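Local coordinates for macrophomate synthase intermolecular Diels-Alderase (PDB 1IZC), which belongs to the TIM-barrel HpcH/HpaI aldolase/citrate lyase family and binds a magnesium ion together with pyruvic acid, at residues E127-R133 and A195-E201; C179-E185 and I202-G208; Y17-M21 and A159-L163. The protein carries 1 engineered substitution. All blocks are in the same frame, centred on the assembly; numbering follows the deposited sequence.

Contact 1: residues E127-R133 and A195-E201; sequences ETVEEVR and AIAAMPE
Met199 plugs the cleft between the two segments, its long unbranched chain sliding past Val129 in the opposite direction to meet Val132 tip to tip, with SD 3.6 Å from Val132 CB. A bend at its last torsion (chi3 71°) turns the CE methyl back against the helix, 3.6 Å from Arg133 CG, where it also lies over one face of the guanidinium, offset toward the rim. A thioether suits this place because it is flexible enough to follow the uneven surface left by two beta-branched valines. Beside it the CD1 methyl of Ile196 lies against the Glu127 backbone, 3.9 Å from Glu127 C.

Toward solvent the fit is looser. Ala195 CB only grazes Val129 CG2 at 4.2 Å, and exposed Pro200 lies near the guanidinium edge. Here a salt bridge takes over: Arg133 NE donates to Glu201 OE2 over 2.7 Å, nearly straight at 168°. The acceptor lies in the guanidinium plane, but the carboxylate is turned 43° from that plane, and the NH2 bonds to both of its oxygens are weak. At the start of helix 129-139, Thr128 and Glu131 form a capping box: Glu131 N donates to Thr128 OG1 and Thr128 N to Glu131 OE1, which Glu127 N also grips at 2.6 Å. Glu131 OE2 pairs with Lys104.

The contact joins helix 129-139, which follows strand 120-123, to the end of helix 193-197 and the turn after it, beyond strand 179-184. Beneath them Val132 and Ile196 both rest on Pro182 of that strand, and Ile196 also on Ile184, so the pair belongs to the outer helical layer of the barrel.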
loop_
_atom_site.group_PDB
_atom_site.type_symbol
_atom_site.label_atom_id
_atom_site.label_comp_id
_atom_site.label_asym_id
_atom_site.label_seq_id
_atom_site.Cartn_x
_atom_site.Cartn_y
_atom_site.Cartn_z
ATOM N N GLU A 127 -19.252 -16.099 -25.632
ATOM C CA GLU A 127 -19.765 -17.196 -26.456
ATOM C C GLU A 127 -21.233 -17.021 -26.843
ATOM O O GLU A 127 -21.715 -17.693 -27.764
ATOM C CB GLU A 127 -19.576 -18.533 -25.726
ATOM C CG GLU A 127 -18.119 -18.831 -25.398
ATOM C CD GLU A 127 -17.904 -20.195 -24.782
ATOM O OE1 GLU A 127 -18.812 -20.688 -24.083
ATOM O OE2 GLU A 127 -16.816 -20.762 -24.989
ATOM N N THR A 128 -21.936 -16.124 -26.151
ATOM C CA THR A 128 -23.352 -15.889 -26.434
ATOM C C THR A 128 -23.733 -14.415 -26.419
ATOM O O THR A 128 -23.087 -13.586 -25.771
ATOM C CB THR A 128 -24.284 -16.607 -25.414
ATOM O OG1 THR A 128 -24.208 -15.949 -24.142
ATOM C CG2 THR A 128 -23.896 -18.067 -25.244
ATOM N N VAL A 129 -24.807 -14.092 -27.127
ATOM C CA VAL A 129 -25.277 -12.723 -27.162
ATOM C C VAL A 129 -25.776 -12.353 -25.763
ATOM O O VAL A 129 -25.672 -11.199 -25.343
ATOM C CB VAL A 129 -26.411 -12.565 -28.209
ATOM C CG1 VAL A 129 -27.031 -11.198 -28.093
ATOM C CG2 VAL A 129 -25.853 -12.765 -29.612
ATOM N N GLU A 130 -26.305 -13.333 -25.031
ATOM C CA GLU A 130 -26.799 -13.069 -23.678
ATOM C C GLU A 130 -25.684 -12.594 -22.748
ATOM O O GLU A 130 -25.906 -11.721 -21.903
ATOM C CB GLU A 130 -27.445 -14.321 -23.062
ATOM C CG GLU A 130 -28.771 -14.762 -23.696
ATOM C CD GLU A 130 -28.618 -15.380 -25.085
ATOM O OE1 GLU A 130 -27.522 -15.865 -25.423
ATOM O OE2 GLU A 130 -29.617 -15.400 -25.842
ATOM N N GLU A 131 -24.493 -13.167 -22.885
ATOM C CA GLU A 131 -23.383 -12.750 -22.020
ATOM C C GLU A 131 -23.048 -11.285 -22.268
ATOM O O GLU A 131 -22.726 -10.544 -21.339
ATOM C CB GLU A 131 -22.133 -13.599 -22.281
ATOM C CG GLU A 131 -22.323 -15.059 -21.918
ATOM C CD GLU A 131 -21.149 -15.924 -22.310
ATOM O OE1 GLU A 131 -20.533 -15.667 -23.361
ATOM O OE2 GLU A 131 -20.852 -16.877 -21.562
ATOM N N VAL A 132 -23.116 -10.874 -23.530
ATOM C CA VAL A 132 -22.819 -9.493 -23.868
ATOM C C VAL A 132 -23.909 -8.572 -23.323
ATOM O O VAL A 132 -23.621 -7.492 -22.815
ATOM C CB VAL A 132 -22.692 -9.310 -25.397
ATOM C CG1 VAL A 132 -22.412 -7.849 -25.723
ATOM C CG2 VAL A 132 -21.572 -10.201 -25.934
ATOM N N ARG A 133 -25.165 -8.992 -23.414
ATOM C CA ARG A 133 -26.234 -8.143 -22.911
ATOM C C ARG A 133 -26.196 -7.957 -21.395
ATOM O O ARG A 133 -26.715 -6.971 -20.879
ATOM C CB ARG A 133 -27.595 -8.654 -23.403
ATOM C CG ARG A 133 -27.663 -8.504 -24.919
ATOM C CD ARG A 133 -29.045 -8.566 -25.538
ATOM N NE ARG A 133 -28.925 -8.066 -26.906
ATOM C CZ ARG A 133 -29.130 -8.786 -28.005
ATOM N NH1 ARG A 133 -29.495 -10.059 -27.915
ATOM N NH2 ARG A 133 -28.908 -8.240 -29.199
ATOM N N ALA A 195 -23.461 -14.334 -34.886
ATOM C CA ALA A 195 -24.489 -13.725 -34.055
ATOM C C ALA A 195 -23.917 -12.630 -33.153
ATOM O O ALA A 195 -24.521 -11.575 -32.975
ATOM C CB ALA A 195 -25.166 -14.788 -33.204
ATOM N N ILE A 196 -22.746 -12.881 -32.585
ATOM C CA ILE A 196 -22.148 -11.900 -31.696
ATOM C C ILE A 196 -21.771 -10.636 -32.469
ATOM O O ILE A 196 -22.026 -9.519 -32.011
ATOM C CB ILE A 196 -20.900 -12.493 -30.992
ATOM C CG1 ILE A 196 -21.325 -13.678 -30.111
ATOM C CG2 ILE A 196 -20.222 -11.412 -30.134
ATOM C CD1 ILE A 196 -20.166 -14.545 -29.627
ATOM N N ALA A 197 -21.199 -10.820 -33.655
ATOM C CA ALA A 197 -20.764 -9.700 -34.489
ATOM C C ALA A 197 -21.915 -8.820 -34.954
ATOM O O ALA A 197 -21.726 -7.628 -35.215
ATOM C CB ALA A 197 -19.997 -10.227 -35.701
ATOM N N ALA A 198 -23.100 -9.415 -35.045
ATOM C CA ALA A 198 -24.294 -8.707 -35.503
ATOM C C ALA A 198 -25.028 -7.916 -34.421
ATOM O O ALA A 198 -26.008 -7.222 -34.712
ATOM C CB ALA A 198 -25.269 -9.707 -36.155
ATOM N N MET A 199 -24.577 -8.013 -33.176
ATOM C CA MET A 199 -25.246 -7.285 -32.098
ATOM C C MET A 199 -25.119 -5.780 -32.298
ATOM O O MET A 199 -24.023 -5.258 -32.452
ATOM C CB MET A 199 -24.643 -7.659 -30.742
ATOM C CG MET A 199 -24.837 -9.118 -30.361
ATOM S SD MET A 199 -24.142 -9.421 -28.732
ATOM C CE MET A 199 -25.329 -8.557 -27.681
ATOM N N PRO A 200 -26.249 -5.063 -32.288
ATOM C CA PRO A 200 -26.251 -3.608 -32.470
ATOM C C PRO A 200 -25.550 -2.910 -31.303
ATOM O O PRO A 200 -25.074 -1.778 -31.425
ATOM C CB PRO A 200 -27.745 -3.249 -32.500
ATOM C CG PRO A 200 -28.451 -4.536 -32.686
ATOM C CD PRO A 200 -27.606 -5.573 -32.034
ATOM N N GLU A 201 -25.466 -3.598 -30.173
ATOM C CA GLU A 201 -24.864 -2.996 -28.987
ATOM C C GLU A 201 -23.343 -2.894 -28.969
ATOM O O GLU A 201 -22.803 -2.088 -28.215
ATOM C CB GLU A 201 -25.292 -3.744 -27.717
ATOM C CG GLU A 201 -26.802 -3.785 -27.478
ATOM C CD GLU A 201 -27.442 -5.037 -28.044
ATOM O OE1 GLU A 201 -26.935 -5.572 -29.057
ATOM O OE2 GLU A 201 -28.467 -5.483 -27.482
#

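Contact 2: residues C179-E185 and I202-G208; sequences CIIPQIE and IHGLMFG. With MG (magnesium ion), chain B; PYR (pyruvic acid), chain C.
Ile180 and His203 open a run of hydrogen bonds that joins two adjacent parallel strands of the TIM barrel. His203 N donates to Ile180 O, while Ile180 N is taken by the imidazole ND1 at 3.0 Å, exactly in the ring plane, so that the imidazole takes the place of a backbone carbonyl as acceptor. Farther on, Met206 N bonds to Pro182 O, Ile184 N to Met206 O at 2.7 Å, and Gly208 N to Ile184 O, which also lies over one face of the Phe207 ring. Pro182 has no N-H to offer, and Gly204 O, 3.1 Å from Pro182 CD, is buried without a polar partner.

Apolar contacts fill the side facing the helices: Pro182 CG meets Ile202 CG2 at 3.7 Å, and Leu205 CD2 reaches Pro182 CB.

Metal and ligand contacts gather at the C-terminal ends of the strands. Glu185 OE1 binds magnesium at 2.1 Å, alongside Asp211, two waters and two pyruvic acid oxygens; its OE2 accepts from His125 N and water 1. Gln183, fully extended, brings NE2 to 3.0 Å from pyruvic acid O3 while Arg101 holds its OE1. Lacking a side chain, Gly208 leaves room for Glu185 OE1 and Gln183 NE2; its C lies 3.2 Å from pyruvic acid OXT. This geometry is consistent with backbone pairing holding Gln183 and Glu185 in position at the metal and ligand.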
loop_
_atom_site.group_PDB
_atom_site.type_symbol
_atom_site.label_atom_id
_atom_site.label_comp_id
_atom_site.label_asym_id
_atom_site.label_seq_id
_atom_site.Cartn_x
_atom_site.Cartn_y
_atom_site.Cartn_z
ATOM N N CYS A 179 -17.601 2.191 -24.843
ATOM C CA CYS A 179 -17.702 1.091 -25.810
ATOM C C CYS A 179 -17.590 -0.306 -25.210
ATOM O O CYS A 179 -16.911 -0.509 -24.191
ATOM C CB CYS A 179 -16.608 1.237 -26.868
ATOM S SG CYS A 179 -16.628 2.806 -27.765
ATOM N N ILE A 180 -18.255 -1.262 -25.864
ATOM C CA ILE A 180 -18.236 -2.665 -25.461
ATOM C C ILE A 180 -17.560 -3.467 -26.575
ATOM O O ILE A 180 -17.931 -3.363 -27.754
ATOM C CB ILE A 180 -19.657 -3.245 -25.231
ATOM C CG1 ILE A 180 -20.378 -2.485 -24.136
ATOM C CG2 ILE A 180 -19.553 -4.697 -24.794
ATOM C CD1 ILE A 180 -21.704 -3.137 -23.723
ATOM N N ILE A 181 -16.562 -4.259 -26.189
ATOM C CA ILE A 181 -15.792 -5.074 -27.112
ATOM C C ILE A 181 -15.730 -6.540 -26.668
ATOM O O ILE A 181 -14.973 -6.893 -25.758
ATOM C CB ILE A 181 -14.333 -4.546 -27.228
ATOM C CG1 ILE A 181 -14.339 -3.096 -27.717
ATOM C CG2 ILE A 181 -13.515 -5.396 -28.212
ATOM C CD1 ILE A 181 -14.237 -2.075 -26.590
ATOM N N PRO A 182 -16.535 -7.407 -27.297
ATOM C CA PRO A 182 -16.504 -8.825 -26.917
ATOM C C PRO A 182 -15.200 -9.433 -27.407
ATOM O O PRO A 182 -14.711 -9.059 -28.471
ATOM C CB PRO A 182 -17.676 -9.426 -27.691
ATOM C CG PRO A 182 -18.616 -8.263 -27.881
ATOM C CD PRO A 182 -17.663 -7.129 -28.206
ATOM N N GLN A 183 -14.643 -10.365 -26.641
ATOM C CA GLN A 183 -13.434 -11.045 -27.067
ATOM C C GLN A 183 -13.817 -12.499 -27.349
ATOM O O GLN A 183 -14.414 -13.176 -26.504
ATOM C CB GLN A 183 -12.352 -10.954 -25.990
ATOM C CG GLN A 183 -11.118 -11.733 -26.338
ATOM C CD GLN A 183 -9.955 -11.409 -25.432
ATOM O OE1 GLN A 183 -10.138 -11.010 -24.279
ATOM N NE2 GLN A 183 -8.748 -11.594 -25.944
ATOM N N ILE A 184 -13.498 -12.952 -28.556
ATOM C CA ILE A 184 -13.797 -14.308 -29.024
ATOM C C ILE A 184 -12.527 -15.133 -28.868
ATOM O O ILE A 184 -11.511 -14.858 -29.513
ATOM C CB ILE A 184 -14.209 -14.276 -30.517
ATOM C CG1 ILE A 184 -15.427 -13.370 -30.701
ATOM C CG2 ILE A 184 -14.530 -15.686 -31.014
ATOM C CD1 ILE A 184 -16.687 -13.879 -30.027
ATOM N N GLU A 185 -12.579 -16.160 -28.030
ATOM C CA GLU A 185 -11.373 -16.938 -27.787
ATOM C C GLU A 185 -11.622 -18.383 -27.408
ATOM O O GLU A 185 -10.901 -18.969 -26.596
ATOM C CB GLU A 185 -10.543 -16.245 -26.715
ATOM C CG GLU A 185 -11.303 -15.892 -25.460
ATOM C CD GLU A 185 -10.458 -15.046 -24.532
ATOM O OE1 GLU A 185 -9.230 -15.123 -24.677
ATOM O OE2 GLU A 185 -10.999 -14.321 -23.674
ATOM N N ILE A 202 -22.651 -3.677 -29.789
ATOM C CA ILE A 202 -21.190 -3.666 -29.734
ATOM C C ILE A 202 -20.475 -2.660 -30.614
ATOM O O ILE A 202 -21.007 -2.213 -31.629
ATOM C CB ILE A 202 -20.623 -5.077 -29.977
ATOM C CG1 ILE A 202 -20.771 -5.496 -31.446
ATOM C CG2 ILE A 202 -21.367 -6.064 -29.087
ATOM C CD1 ILE A 202 -20.018 -6.791 -31.783
ATOM N N HIS A 203 -19.251 -2.314 -30.211
ATOM C CA HIS A 203 -18.449 -1.314 -30.915
ATOM C C HIS A 203 -17.097 -1.801 -31.386
ATOM O O HIS A 203 -16.327 -1.044 -31.999
ATOM C CB HIS A 203 -18.264 -0.104 -30.000
ATOM C CG HIS A 203 -19.542 0.353 -29.373
ATOM N ND1 HIS A 203 -19.872 0.076 -28.062
ATOM C CD2 HIS A 203 -20.620 0.975 -29.910
ATOM C CE1 HIS A 203 -21.099 0.503 -27.821
ATOM N NE2 HIS A 203 -21.577 1.050 -28.926
ATOM N N GLY A 204 -16.802 -3.063 -31.107
ATOM C CA GLY A 204 -15.531 -3.623 -31.524
ATOM C C GLY A 204 -15.520 -5.116 -31.263
ATOM O O GLY A 204 -16.388 -5.620 -30.561
ATOM N N LEU A 205 -14.553 -5.817 -31.839
ATOM C CA LEU A 205 -14.414 -7.262 -31.633
ATOM C C LEU A 205 -12.934 -7.591 -31.503
ATOM O O LEU A 205 -12.107 -7.051 -32.241
ATOM C CB LEU A 205 -14.999 -8.054 -32.806
ATOM C CG LEU A 205 -16.509 -8.295 -32.748
ATOM C CD1 LEU A 205 -16.979 -8.890 -34.072
ATOM C CD2 LEU A 205 -16.840 -9.224 -31.577
ATOM N N MET A 206 -12.610 -8.484 -30.577
ATOM C CA MET A 206 -11.222 -8.881 -30.357
ATOM C C MET A 206 -11.130 -10.396 -30.357
ATOM O O MET A 206 -12.064 -11.068 -29.945
ATOM C CB MET A 206 -10.730 -8.350 -29.003
ATOM C CG MET A 206 -9.284 -8.705 -28.665
ATOM S SD MET A 206 -8.857 -8.032 -27.043
ATOM C CE MET A 206 -8.456 -6.305 -27.472
ATOM N N PHE A 207 -9.995 -10.926 -30.808
ATOM C CA PHE A 207 -9.793 -12.372 -30.825
ATOM C C PHE A 207 -8.731 -12.690 -29.773
ATOM O O PHE A 207 -7.874 -11.855 -29.479
ATOM C CB PHE A 207 -9.288 -12.831 -32.195
ATOM C CG PHE A 207 -9.490 -14.306 -32.462
ATOM C CD1 PHE A 207 -10.702 -14.777 -32.951
ATOM C CD2 PHE A 207 -8.469 -15.222 -32.222
ATOM C CE1 PHE A 207 -10.897 -16.144 -33.200
ATOM C CE2 PHE A 207 -8.661 -16.587 -32.470
ATOM C CZ PHE A 207 -9.874 -17.043 -32.958
ATOM N N GLY A 208 -8.814 -13.881 -29.191
ATOM C CA GLY A 208 -7.823 -14.304 -28.215
ATOM C C GLY A 208 -7.175 -15.544 -28.814
ATOM O O GLY A 208 -7.633 -16.650 -28.559
HETATM MG MG MG B . -7.630 -14.936 -23.358
HETATM C C PYR C . -5.774 -14.702 -25.572
HETATM O O PYR C . -6.285 -15.629 -24.913
HETATM O OXT PYR C . -4.996 -14.863 -26.544
HETATM C CA PYR C . -6.189 -13.338 -25.079
HETATM O O3 PYR C . -6.951 -13.148 -24.116
HETATM C CB PYR C . -5.617 -12.219 -25.847
HETATM O O HOH W 1 -8.989 -14.012 -21.910
HETATM O O HOH W 2 -5.789 -14.781 -22.038
#

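Contact 3: residues Y17-M21 and A159-L163; sequences YRSAM and ADASL
Two irregular segments, joined by apolar side chains and bridging waters without any direct hydrogen bond, bring Ala20, flanked by Met21, against Ala161 and Leu163 near a subunit interface. Residues 17-21 precede helix 28-37, and residues 159-163 belong to the long connection between helices 129-139 and 171-177. Ala20 CB meets Ala161 CB at 3.7 Å; with only methyl groups between them, the two backbones can come close. Met21 reaches along residues 159-161, its SD 3.6 Å from Ala161 N. A bend at chi3 (-58°) swings its CE methyl to 3.6 Å from Ala159 O. At the other end Leu163 spreads its branches over the backbone, CD1 lying 3.7 Å from Arg18 O. Its CG and CD2 lie against Ala20 N, a buried donor with no partner in the model.

In TIM-barrel terms, both segments are additions to the repeating strand-helix pattern: one leads up to the barrel, the other is an extended excursion before strand 179-184. Polar linkage between them falls to Ser19, whose small hydroxyl leaves room for two waters. Water 3 lies 2.7 Å from Ser19 OG and donates to Ala161 O over 2.8 Å, while water 4 links the same hydroxyl to Leu163 N. Arg18 folds back along its own segment: NE donates to Ser19 O at 3.0 Å, almost straight (167°), with the oxygen in the guanidinium plane. NH1 forms a salt bridge with Glu93 of the second subunit, and Tyr5 of that subunit makes a cation-pi contact with Arg18. Leu11 of the same neighbouring subunit packs on both Ala20 and Leu163.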
loop_
_atom_site.group_PDB
_atom_site.type_symbol
_atom_site.label_atom_id
_atom_site.label_comp_id
_atom_site.label_asym_id
_atom_site.label_seq_id
_atom_site.Cartn_x
_atom_site.Cartn_y
_atom_site.Cartn_z
ATOM N N TYR A 17 -10.498 13.652 -28.398
ATOM C CA TYR A 17 -11.640 12.959 -27.805
ATOM C C TYR A 17 -11.837 13.086 -26.300
ATOM O O TYR A 17 -12.717 12.425 -25.740
ATOM C CB TYR A 17 -11.549 11.477 -28.184
ATOM C CG TYR A 17 -11.383 11.276 -29.670
ATOM C CD1 TYR A 17 -12.453 11.505 -30.540
ATOM C CD2 TYR A 17 -10.153 10.912 -30.217
ATOM C CE1 TYR A 17 -12.296 11.380 -31.913
ATOM C CE2 TYR A 17 -9.987 10.778 -31.596
ATOM C CZ TYR A 17 -11.066 11.016 -32.434
ATOM O OH TYR A 17 -10.928 10.883 -33.797
ATOM N N ARG A 18 -11.061 13.933 -25.628
ATOM C CA ARG A 18 -11.224 14.035 -24.174
ATOM C C ARG A 18 -12.561 14.625 -23.747
ATOM O O ARG A 18 -13.184 15.394 -24.491
ATOM C CB ARG A 18 -10.100 14.865 -23.549
ATOM C CG ARG A 18 -10.055 16.323 -24.025
ATOM C CD ARG A 18 -9.256 17.167 -23.034
ATOM N NE ARG A 18 -10.025 17.407 -21.819
ATOM C CZ ARG A 18 -9.546 18.012 -20.738
ATOM N NH1 ARG A 18 -8.285 18.436 -20.717
ATOM N NH2 ARG A 18 -10.331 18.205 -19.685
ATOM N N SER A 19 -13.011 14.246 -22.555
ATOM C CA SER A 19 -14.263 14.776 -22.014
ATOM C C SER A 19 -13.970 16.120 -21.347
ATOM O O SER A 19 -12.820 16.561 -21.318
ATOM C CB SER A 19 -14.848 13.813 -20.982
ATOM O OG SER A 19 -16.156 14.210 -20.624
ATOM N N ALA A 20 -15.000 16.768 -20.809
ATOM C CA ALA A 20 -14.812 18.060 -20.152
ATOM C C ALA A 20 -13.893 17.899 -18.944
ATOM O O ALA A 20 -13.142 18.807 -18.609
ATOM C CB ALA A 20 -16.155 18.638 -19.715
ATOM N N MET A 21 -13.984 16.752 -18.277
ATOM C CA MET A 21 -13.133 16.466 -17.119
ATOM C C MET A 21 -12.428 15.143 -17.364
ATOM O O MET A 21 -13.041 14.176 -17.829
ATOM C CB MET A 21 -13.964 16.399 -15.840
ATOM C CG MET A 21 -14.743 17.692 -15.568
ATOM S SD MET A 21 -15.369 17.776 -13.895
ATOM C CE MET A 21 -16.370 16.311 -13.838
ATOM N N ALA A 159 -17.440 20.196 -9.554
ATOM C CA ALA A 159 -16.691 19.410 -10.526
ATOM C C ALA A 159 -17.700 18.476 -11.173
ATOM O O ALA A 159 -17.871 17.343 -10.734
ATOM C CB ALA A 159 -15.581 18.606 -9.827
ATOM N N ASP A 160 -18.387 18.975 -12.199
ATOM C CA ASP A 160 -19.407 18.200 -12.899
ATOM C C ASP A 160 -19.553 18.596 -14.363
ATOM O O ASP A 160 -20.598 18.373 -14.974
ATOM C CB ASP A 160 -20.769 18.351 -12.193
ATOM C CG ASP A 160 -21.255 19.811 -12.118
ATOM O OD1 ASP A 160 -20.633 20.699 -12.741
ATOM O OD2 ASP A 160 -22.289 20.065 -11.443
ATOM N N ALA A 161 -18.499 19.156 -14.942
ATOM C CA ALA A 161 -18.550 19.587 -16.333
ATOM C C ALA A 161 -18.743 18.425 -17.293
ATOM O O ALA A 161 -18.256 17.330 -17.060
ATOM C CB ALA A 161 -17.279 20.355 -16.693
ATOM N N SER A 162 -19.452 18.692 -18.384
ATOM C CA SER A 162 -19.727 17.683 -19.407
ATOM C C SER A 162 -19.707 18.370 -20.769
ATOM O O SER A 162 -19.940 19.574 -20.865
ATOM C CB SER A 162 -21.112 17.058 -19.179
ATOM O OG SER A 162 -21.512 16.278 -20.306
ATOM N N LEU A 163 -19.430 17.610 -21.820
ATOM C CA LEU A 163 -19.427 18.168 -23.171
ATOM C C LEU A 163 -20.862 18.301 -23.651
ATOM O O LEU A 163 -21.131 19.032 -24.599
ATOM C CB LEU A 163 -18.713 17.247 -24.152
ATOM C CG LEU A 163 -17.214 17.015 -23.964
ATOM C CD1 LEU A 163 -16.745 16.012 -25.007
ATOM C CD2 LEU A 163 -16.464 18.338 -24.101
HETATM O O HOH W 3 -17.006 15.061 -18.197
HETATM O O HOH W 4 -18.527 14.779 -21.809
#

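In the fold
Contact 2 is the buried core of the barrel wall, contact 1 lies on the helical layer outside it, and contact 3 sits among loops where a second subunit approaches. Contacts 1 and 2 have centres 10 Å apart and touch directly, Ile196 CD1 lying 3.6 Å from Ile184 CD1; residues 195-201 run straight on into 202-208. Contact 3 is remote, its centre 30 Å from that of contact 1 and 26 Å from that of contact 2. Chemistry follows place: strand pairing in the barrel wall with metal ligation at its end, apolar packing rimmed by a salt bridge in the helical layer, and water-bridged loops at the periphery.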